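Long-range contacts in assembly chaperone of ribosomal protein L4 (Acl4) (Chaetomium thermophilum, PDB 5TQB), which probably acts as a dedicated chaperone that binds newly made ribosomal protein L4 on a helical, TPR-containing scaffold and escorts it to the assembling ribosome: residues B[38-43]-B[78-83]; B[67-72]-B[85-90]; B[271-276]-B[297-302]. All coordinates share one frame; numbering follows the deposited sequence.

Contact 1 (B[38-43]-B[78-83]); sequences GRHAGA and PEELGG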
loop_
_atom_site.group_PDB
_atom_site.type_symbol
_atom_site.label_atom_id
_atom_site.label_comp_id
_atom_site.label_asym_id
_atom_site.label_seq_id
_atom_site.Cartn_x
_atom_site.Cartn_y
_atom_site.Cartn_z
ATOM N N GLY B 38 -15.439 16.072 28.761
ATOM C CA GLY B 38 -15.590 17.007 27.662
ATOM C C GLY B 38 -16.431 16.492 26.509
ATOM O O GLY B 38 -16.603 15.285 26.321
ATOM N N ARG B 39 -16.944 17.435 25.729
ATOM C CA ARG B 39 -17.786 17.159 24.573
ATOM C C ARG B 39 -17.037 16.314 23.537
ATOM O O ARG B 39 -17.586 15.353 22.993
ATOM C CB ARG B 39 -18.217 18.499 23.963
ATOM C CG ARG B 39 -19.339 18.447 22.940
ATOM C CD ARG B 39 -19.854 19.867 22.637
ATOM N NE ARG B 39 -20.866 19.883 21.579
ATOM C CZ ARG B 39 -20.635 20.204 20.308
ATOM N NH1 ARG B 39 -19.422 20.560 19.906
ATOM N NH2 ARG B 39 -21.629 20.182 19.430
ATOM N N HIS B 40 -15.779 16.674 23.281
ATOM C CA HIS B 40 -14.969 16.011 22.254
ATOM C C HIS B 40 -14.003 14.975 22.827
ATOM O O HIS B 40 -12.996 14.649 22.200
ATOM C CB HIS B 40 -14.166 17.047 21.460
ATOM C CG HIS B 40 -14.955 17.743 20.398
ATOM N ND1 HIS B 40 -15.790 18.805 20.670
ATOM C CD2 HIS B 40 -15.031 17.535 19.064
ATOM C CE1 HIS B 40 -16.350 19.220 19.547
ATOM N NE2 HIS B 40 -15.904 18.467 18.556
ATOM N N ALA B 41 -14.304 14.458 24.012
ATOM C CA ALA B 41 -13.417 13.498 24.669
ATOM C C ALA B 41 -13.197 12.252 23.805
ATOM O O ALA B 41 -12.063 11.803 23.630
ATOM C CB ALA B 41 -13.972 13.116 26.030
ATOM N N GLY B 42 -14.275 11.720 23.242
ATOM C CA GLY B 42 -14.190 10.531 22.417
ATOM C C GLY B 42 -13.322 10.720 21.191
ATOM O O GLY B 42 -12.462 9.890 20.886
ATOM N N ALA B 43 -13.552 11.816 20.478
ATOM C CA ALA B 43 -12.785 12.120 19.278
ATOM C C ALA B 43 -11.327 12.381 19.634
ATOM O O ALA B 43 -10.425 11.985 18.904
ATOM C CB ALA B 43 -13.382 13.324 18.567
ATOM N N PRO B 78 -22.205 11.259 17.533
ATOM C CA PRO B 78 -21.726 11.594 16.185
ATOM C C PRO B 78 -20.223 11.402 16.091
ATOM O O PRO B 78 -19.526 11.726 17.055
ATOM C CB PRO B 78 -22.068 13.084 16.043
ATOM C CG PRO B 78 -23.132 13.341 17.041
ATOM C CD PRO B 78 -22.878 12.401 18.179
ATOM N N GLU B 79 -19.742 10.890 14.958
ATOM C CA GLU B 79 -18.323 10.583 14.779
ATOM C C GLU B 79 -17.445 11.770 15.142
ATOM O O GLU B 79 -16.329 11.605 15.638
ATOM C CB GLU B 79 -18.032 10.173 13.330
ATOM C CG GLU B 79 -18.386 8.726 12.986
ATOM C CD GLU B 79 -17.632 8.198 11.765
ATOM O OE1 GLU B 79 -17.085 9.010 10.986
ATOM O OE2 GLU B 79 -17.586 6.960 11.586
ATOM N N GLU B 80 -17.962 12.967 14.893
ATOM C CA GLU B 80 -17.207 14.197 15.097
ATOM C C GLU B 80 -16.932 14.450 16.580
ATOM O O GLU B 80 -15.900 15.023 16.938
ATOM C CB GLU B 80 -17.973 15.374 14.481
ATOM C CG GLU B 80 -17.169 16.659 14.357
ATOM C CD GLU B 80 -17.407 17.617 15.507
ATOM O OE1 GLU B 80 -16.444 18.293 15.925
ATOM O OE2 GLU B 80 -18.557 17.700 15.987
ATOM N N LEU B 81 -17.853 14.015 17.440
ATOM C CA LEU B 81 -17.713 14.212 18.880
ATOM C C LEU B 81 -17.091 13.007 19.582
ATOM O O LEU B 81 -16.211 13.169 20.429
ATOM C CB LEU B 81 -19.074 14.523 19.507
ATOM C CG LEU B 81 -19.778 15.791 19.009
ATOM C CD1 LEU B 81 -21.113 15.978 19.715
ATOM C CD2 LEU B 81 -18.901 17.024 19.197
ATOM N N GLY B 82 -17.551 11.805 19.226
ATOM C CA GLY B 82 -17.196 10.591 19.945
ATOM C C GLY B 82 -16.141 9.706 19.298
ATOM O O GLY B 82 -15.706 8.718 19.899
ATOM N N GLY B 83 -15.736 10.038 18.076
ATOM C CA GLY B 83 -14.672 9.313 17.401
ATOM C C GLY B 83 -15.141 8.307 16.362
ATOM O O GLY B 83 -14.456 8.092 15.363
#

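Contact 2 (B[67-72]-B[85-90]); sequences AAVKVD and PEKFLW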
loop_
_atom_site.group_PDB
_atom_site.type_symbol
_atom_site.label_atom_id
_atom_site.label_comp_id
_atom_site.label_asym_id
_atom_site.label_seq_id
_atom_site.Cartn_x
_atom_site.Cartn_y
_atom_site.Cartn_z
ATOM N N ALA B 67 -10.169 4.229 26.726
ATOM C CA ALA B 67 -10.743 5.385 27.404
ATOM C C ALA B 67 -11.811 6.032 26.529
ATOM O O ALA B 67 -12.808 6.548 27.029
ATOM C CB ALA B 67 -9.658 6.386 27.746
ATOM N N ALA B 68 -11.602 5.993 25.219
ATOM C CA ALA B 68 -12.574 6.539 24.282
ATOM C C ALA B 68 -13.885 5.762 24.357
ATOM O O ALA B 68 -14.970 6.344 24.265
ATOM C CB ALA B 68 -12.015 6.518 22.869
ATOM N N VAL B 69 -13.784 4.450 24.541
ATOM C CA VAL B 69 -14.969 3.607 24.655
ATOM C C VAL B 69 -15.749 3.939 25.922
ATOM O O VAL B 69 -16.974 4.044 25.895
ATOM C CB VAL B 69 -14.592 2.112 24.652
ATOM C CG1 VAL B 69 -15.792 1.237 25.010
ATOM C CG2 VAL B 69 -14.049 1.719 23.293
ATOM N N LYS B 70 -15.037 4.101 27.032
ATOM C CA LYS B 70 -15.680 4.399 28.302
ATOM C C LYS B 70 -16.450 5.717 28.236
ATOM O O LYS B 70 -17.406 5.916 28.979
ATOM C CB LYS B 70 -14.648 4.434 29.430
ATOM C CG LYS B 70 -14.110 3.057 29.798
ATOM C CD LYS B 70 -12.864 3.142 30.667
ATOM C CE LYS B 70 -12.200 1.781 30.816
ATOM N NZ LYS B 70 -10.787 1.893 31.273
ATOM N N VAL B 71 -16.040 6.602 27.331
ATOM C CA VAL B 71 -16.724 7.877 27.119
ATOM C C VAL B 71 -17.944 7.726 26.205
ATOM O O VAL B 71 -18.886 8.506 26.296
ATOM C CB VAL B 71 -15.759 8.917 26.503
ATOM C CG1 VAL B 71 -16.501 10.164 26.040
ATOM C CG2 VAL B 71 -14.678 9.294 27.502
ATOM N N ASP B 72 -17.920 6.724 25.328
ATOM C CA ASP B 72 -18.979 6.520 24.333
ATOM C C ASP B 72 -19.246 5.021 24.151
ATOM O O ASP B 72 -18.971 4.444 23.093
ATOM C CB ASP B 72 -18.562 7.168 23.002
ATOM C CG ASP B 72 -19.666 7.140 21.952
ATOM O OD1 ASP B 72 -20.858 7.159 22.323
ATOM O OD2 ASP B 72 -19.332 7.111 20.746
ATOM N N PRO B 85 -16.877 4.324 15.168
ATOM C CA PRO B 85 -16.708 2.893 15.453
ATOM C C PRO B 85 -15.251 2.425 15.429
ATOM O O PRO B 85 -14.966 1.303 15.857
ATOM C CB PRO B 85 -17.501 2.224 14.328
ATOM C CG PRO B 85 -17.478 3.207 13.213
ATOM C CD PRO B 85 -17.487 4.561 13.848
ATOM N N GLU B 86 -14.357 3.286 14.949
ATOM C CA GLU B 86 -12.945 2.962 14.760
ATOM C C GLU B 86 -12.302 2.404 16.024
ATOM O O GLU B 86 -11.534 1.439 15.964
ATOM C CB GLU B 86 -12.188 4.215 14.295
ATOM C CG GLU B 86 -10.692 4.024 14.079
ATOM C CD GLU B 86 -9.962 5.328 13.785
ATOM O OE1 GLU B 86 -10.606 6.275 13.287
ATOM O OE2 GLU B 86 -8.742 5.406 14.062
ATOM N N LYS B 87 -12.619 3.009 17.165
ATOM C CA LYS B 87 -12.031 2.594 18.437
ATOM C C LYS B 87 -12.361 1.142 18.814
ATOM O O LYS B 87 -11.544 0.459 19.435
ATOM C CB LYS B 87 -12.462 3.541 19.561
ATOM C CG LYS B 87 -13.965 3.692 19.730
ATOM C CD LYS B 87 -14.290 4.792 20.737
ATOM C CE LYS B 87 -15.788 5.013 20.890
ATOM N NZ LYS B 87 -16.403 5.664 19.697
ATOM N N PHE B 88 -13.550 0.671 18.448
ATOM C CA PHE B 88 -13.934 -0.707 18.744
ATOM C C PHE B 88 -13.099 -1.670 17.913
ATOM O O PHE B 88 -12.638 -2.698 18.409
ATOM C CB PHE B 88 -15.421 -0.937 18.462
ATOM C CG PHE B 88 -16.332 -0.081 19.292
ATOM C CD1 PHE B 88 -16.574 -0.389 20.618
ATOM C CD2 PHE B 88 -16.947 1.030 18.744
ATOM C CE1 PHE B 88 -17.413 0.399 21.385
ATOM C CE2 PHE B 88 -17.788 1.821 19.504
ATOM C CZ PHE B 88 -18.021 1.502 20.827
ATOM N N LEU B 89 -12.901 -1.318 16.646
ATOM C CA LEU B 89 -12.198 -2.178 15.703
ATOM C C LEU B 89 -10.724 -2.287 16.062
ATOM O O LEU B 89 -10.123 -3.355 15.922
ATOM C CB LEU B 89 -12.365 -1.657 14.272
ATOM C CG LEU B 89 -13.808 -1.372 13.838
ATOM C CD1 LEU B 89 -13.854 -0.867 12.402
ATOM C CD2 LEU B 89 -14.700 -2.598 13.996
ATOM N N TRP B 90 -10.140 -1.186 16.532
ATOM C CA TRP B 90 -8.736 -1.200 16.927
ATOM C C TRP B 90 -8.511 -2.022 18.187
ATOM O O TRP B 90 -7.487 -2.688 18.314
ATOM C CB TRP B 90 -8.202 0.218 17.134
ATOM C CG TRP B 90 -7.610 0.801 15.890
ATOM C CD1 TRP B 90 -8.097 1.845 15.163
ATOM C CD2 TRP B 90 -6.429 0.358 15.214
ATOM N NE1 TRP B 90 -7.290 2.085 14.080
ATOM C CE2 TRP B 90 -6.256 1.188 14.089
ATOM C CE3 TRP B 90 -5.496 -0.657 15.454
ATOM C CZ2 TRP B 90 -5.192 1.034 13.204
ATOM C CZ3 TRP B 90 -4.436 -0.805 14.573
ATOM C CH2 TRP B 90 -4.293 0.037 13.463
#

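Contact 3 (B[271-276]-B[297-302]); sequences ARYRLG and RSSRKW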
loop_
_atom_site.group_PDB
_atom_site.type_symbol
_atom_site.label_atom_id
_atom_site.label_comp_id
_atom_site.label_asym_id
_atom_site.label_seq_id
_atom_site.Cartn_x
_atom_site.Cartn_y
_atom_site.Cartn_z
ATOM N N ALA B 271 7.195 -17.494 -4.900
ATOM C CA ALA B 271 6.238 -17.609 -5.995
ATOM C C ALA B 271 6.962 -17.962 -7.290
ATOM O O ALA B 271 6.446 -18.709 -8.121
ATOM C CB ALA B 271 5.458 -16.318 -6.161
ATOM N N ARG B 272 8.165 -17.426 -7.451
ATOM C CA ARG B 272 8.936 -17.640 -8.662
ATOM C C ARG B 272 9.612 -19.008 -8.621
ATOM O O ARG B 272 9.804 -19.649 -9.657
ATOM C CB ARG B 272 9.952 -16.502 -8.838
ATOM C CG ARG B 272 9.302 -15.191 -9.284
ATOM C CD ARG B 272 10.229 -13.991 -9.152
ATOM N NE ARG B 272 9.610 -12.782 -9.695
ATOM C CZ ARG B 272 8.637 -12.098 -9.097
ATOM N NH1 ARG B 272 8.137 -11.017 -9.677
ATOM N NH2 ARG B 272 8.155 -12.487 -7.923
ATOM N N TYR B 273 9.942 -19.464 -7.416
ATOM C CA TYR B 273 10.506 -20.799 -7.224
ATOM C C TYR B 273 9.468 -21.864 -7.560
ATOM O O TYR B 273 9.770 -22.846 -8.247
ATOM C CB TYR B 273 10.982 -20.971 -5.778
ATOM C CG TYR B 273 11.519 -22.346 -5.466
ATOM C CD1 TYR B 273 10.672 -23.359 -5.042
ATOM C CD2 TYR B 273 12.871 -22.632 -5.589
ATOM C CE1 TYR B 273 11.152 -24.619 -4.755
ATOM C CE2 TYR B 273 13.363 -23.893 -5.303
ATOM C CZ TYR B 273 12.497 -24.884 -4.886
ATOM O OH TYR B 273 12.977 -26.144 -4.594
ATOM N N ARG B 274 8.248 -21.665 -7.066
ATOM C CA ARG B 274 7.141 -22.587 -7.314
ATOM C C ARG B 274 6.821 -22.627 -8.798
ATOM O O ARG B 274 6.604 -23.696 -9.374
ATOM C CB ARG B 274 5.892 -22.148 -6.539
ATOM C CG ARG B 274 6.052 -22.189 -5.029
ATOM C CD ARG B 274 5.927 -23.598 -4.513
ATOM N NE ARG B 274 4.560 -24.083 -4.632
ATOM C CZ ARG B 274 4.215 -25.366 -4.636
ATOM N NH1 ARG B 274 2.937 -25.695 -4.754
ATOM N NH2 ARG B 274 5.142 -26.315 -4.533
ATOM N N LEU B 275 6.794 -21.450 -9.411
ATOM C CA LEU B 275 6.518 -21.340 -10.834
ATOM C C LEU B 275 7.588 -22.077 -11.643
ATOM O O LEU B 275 7.291 -22.706 -12.658
ATOM C CB LEU B 275 6.453 -19.867 -11.241
ATOM C CG LEU B 275 6.082 -19.579 -12.696
ATOM C CD1 LEU B 275 4.730 -20.190 -13.051
ATOM C CD2 LEU B 275 6.073 -18.082 -12.947
ATOM N N GLY B 276 8.830 -22.003 -11.178
ATOM C CA GLY B 276 9.929 -22.664 -11.854
ATOM C C GLY B 276 9.825 -24.173 -11.770
ATOM O O GLY B 276 10.175 -24.876 -12.717
ATOM N N ARG B 297 16.300 -18.295 -11.818
ATOM C CA ARG B 297 17.345 -17.293 -11.650
ATOM C C ARG B 297 16.781 -16.062 -10.951
ATOM O O ARG B 297 17.369 -15.569 -9.989
ATOM C CB ARG B 297 17.967 -16.916 -12.993
ATOM C CG ARG B 297 19.028 -17.902 -13.453
ATOM C CD ARG B 297 19.622 -17.522 -14.791
ATOM N NE ARG B 297 20.658 -18.472 -15.190
ATOM C CZ ARG B 297 20.474 -19.490 -16.026
ATOM N NH1 ARG B 297 19.287 -19.708 -16.585
ATOM N NH2 ARG B 297 21.489 -20.292 -16.308
ATOM N N SER B 298 15.631 -15.583 -11.419
ATOM C CA SER B 298 14.977 -14.440 -10.787
ATOM C C SER B 298 14.498 -14.787 -9.380
ATOM O O SER B 298 14.484 -13.931 -8.500
ATOM C CB SER B 298 13.813 -13.922 -11.637
ATOM O OG SER B 298 13.058 -14.987 -12.181
ATOM N N SER B 299 14.114 -16.041 -9.165
ATOM C CA SER B 299 13.729 -16.484 -7.831
ATOM C C SER B 299 14.908 -16.297 -6.885
ATOM O O SER B 299 14.754 -15.801 -5.770
ATOM C CB SER B 299 13.284 -17.950 -7.854
ATOM O OG SER B 299 12.971 -18.409 -6.549
ATOM N N ARG B 300 16.091 -16.676 -7.354
ATOM C CA ARG B 300 17.314 -16.538 -6.573
ATOM C C ARG B 300 17.619 -15.068 -6.271
ATOM O O ARG B 300 18.059 -14.731 -5.168
ATOM C CB ARG B 300 18.485 -17.162 -7.328
ATOM C CG ARG B 300 19.690 -17.461 -6.460
ATOM C CD ARG B 300 20.985 -17.181 -7.206
ATOM N NE ARG B 300 21.046 -17.854 -8.500
ATOM C CZ ARG B 300 21.924 -17.559 -9.454
ATOM N NH1 ARG B 300 22.815 -16.594 -9.269
ATOM N NH2 ARG B 300 21.910 -18.225 -10.602
ATOM N N LYS B 301 17.391 -14.200 -7.254
ATOM C CA LYS B 301 17.654 -12.769 -7.102
ATOM C C LYS B 301 16.744 -12.157 -6.043
ATOM O O LYS B 301 17.181 -11.342 -5.232
ATOM C CB LYS B 301 17.460 -12.044 -8.435
ATOM C CG LYS B 301 18.486 -12.418 -9.495
ATOM C CD LYS B 301 18.127 -11.852 -10.865
ATOM C CE LYS B 301 19.062 -12.379 -11.951
ATOM N NZ LYS B 301 18.666 -11.942 -13.323
ATOM N N TRP B 302 15.479 -12.557 -6.054
ATOM C CA TRP B 302 14.524 -12.085 -5.061
ATOM C C TRP B 302 14.915 -12.556 -3.662
ATOM O O TRP B 302 14.843 -11.790 -2.700
ATOM C CB TRP B 302 13.113 -12.560 -5.410
ATOM C CG TRP B 302 12.423 -11.704 -6.434
ATOM C CD1 TRP B 302 12.723 -11.604 -7.761
ATOM C CD2 TRP B 302 11.308 -10.830 -6.210
ATOM N NE1 TRP B 302 11.869 -10.723 -8.377
ATOM C CE2 TRP B 302 10.991 -10.233 -7.446
ATOM C CE3 TRP B 302 10.549 -10.497 -5.084
ATOM C CZ2 TRP B 302 9.943 -9.322 -7.589
ATOM C CZ3 TRP B 302 9.512 -9.587 -5.227
ATOM C CH2 TRP B 302 9.219 -9.011 -6.469
#

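Contact 1 (B[38-43]-B[78-83])
G42 and A43 lie almost backbone to backbone against G82 and G83, with CA to CA distances of 3.9 Å for G42–G82 and also for A43–G83. This is where the turn at 38-41 leads into helix 41-54, in which the predicted TPR repeat (42-75) starts, and the short helix 79-82 returns to close on that start. Three of the four residues are glycines, which lets the two backbones come this close; A43 CB lies beside them, 3.4 Å from E80 O. G83, with its positive phi of 101°, turns the backbone away after the short helix. A43 N donates to L81 O at 3.0 Å, which gives a first-turn amide of helix 41-54 an acceptor from outside its own helix.

The side chains meet beside this seam. H40, at the N-cap position, sends NE2 to E80 OE1 at 2.7 Å in a nearly straight bond, with the oxygen lying in the imidazole plane. E80 CG runs anti to the backbone N (chi1 -167°), and a bend at chi2 swings the carboxylate to the ring edge. OE1 also forms a salt bridge with K5 of helix 4-16, a helix that touches H40 as well. L81 covers one imidazole face in a CH-pi contact, CD2 standing 3.6 Å from the ring centroid of H40; the same methyl touches the R39 guanidinium, 3.6 Å from NH1.

Contact 2 (B[67-72]-B[85-90])
K87 and F88 bring helix 86-94 against the end of helix 58-71 in a buried helix-helix contact, mostly apolar, with one weak charged pair. The two short axes are inclined at 135° between their N-to-C directions, well away from antiparallel, and come no closer than 9.8 Å, so side chains rather than backbones fill the interface. K87 contributes more to it than any other residue, largely through its aliphatic chain. Its CD lies 3.6 Å from A68 CB, and the same carbon reaches V69 CG2 at 4.0 Å. The chain leaves CA with CG between the backbone N and the carbonyl carbon (chi1 56°), runs extended through CG and CD, and turns only at its end (chi4 -71°).

Segment 67-72 lies near the end of the predicted TPR repeat, and helix 86-94 packs next to it, consistent with a continued helical array. The turn at the end of K87 takes NZ to the carbonyl oxygens of G84 and G82, which hold it more firmly than D72 does: the salt bridge from K87 NZ to D72 OD2 is 3.4 Å long and weak. Two carbonyl oxygens and, more weakly, a carboxylate oxygen thus accept from NZ, which would probably help the buried ammonium group to remain charged. F88 approaches V69 obliquely, with CE1 4.1 Å from V69 CG1, and its CZ comes 3.8 Å from D72 O. On the same helix, W90 stacks on Y65 and meets an aromatic side chain of the bound protein chain edge-to-face, while F88 also touches R108 of helix 100-125.

Contact 3 (B[271-276]-B[297-302])
NH2 of R272 is gripped by two oxygens, G268 O of its own helix and T251 OG1 of helix 244-257, and the guanidinium that they hold lies flat on the indole of W302. The two residues join neighbouring, nearly antiparallel helices, 262-281 and 291-313, whose short axes pass 8.2 Å apart at 161°, an arrangement consistent with the antiparallel helix pairs of TPR-like folds. The guanidinium and indole planes are only 19° apart. The stack is displaced from the ring centre: R272 CZ sits 3.9 Å from the centroid of the six-membered ring of W302, an off-centre cation-pi contact. NH2 lies over that ring, toward its rim, while NH1 overhangs the edge beyond CZ2. Further back along the side chain, R272 CD rests over the five-membered ring of W302, 3.9 Å from its centroid, as a CH-pi contact. The extended chain of R272 thus follows the indole from one ring to the other. Its NE comes near W302 NE1, but both are donors and the pair is not a bond. W302 is held further by W265, which meets it edge-to-face, and by I255.

One turn earlier on the second helix, S299 faces R272 with its CB 3.8 Å from R272 CB. Y273 turns its ring away to stack on W296 and reaches S330 through its hydroxyl. With OG trans to the amide nitrogen (chi1 177°), S299 bonds G269 O and touches Y273 CB at 3.3 Å.

How the contacts relate
Contacts 1 and 2 form one continuous region, with centres 10 Å apart and segments that alternate along the chain. Among the places where they touch, K87 NZ comes 3.1 Å from G82 O, and A41 CB packs on V71 CG1 at 3.9 Å. The connection between helix 58-71 and helix 86-94 includes the short helix 79-82, which packs on the start of helix 41-54. Contact 3 is remote, its centre about 51 Å from that of contact 1 and about 45 Å from that of contact 2, across the chain's centre. The other protein chain of the assembly touches residues beside these contacts: E86, L89 and W90 in 85-90, and R274 in 271-276.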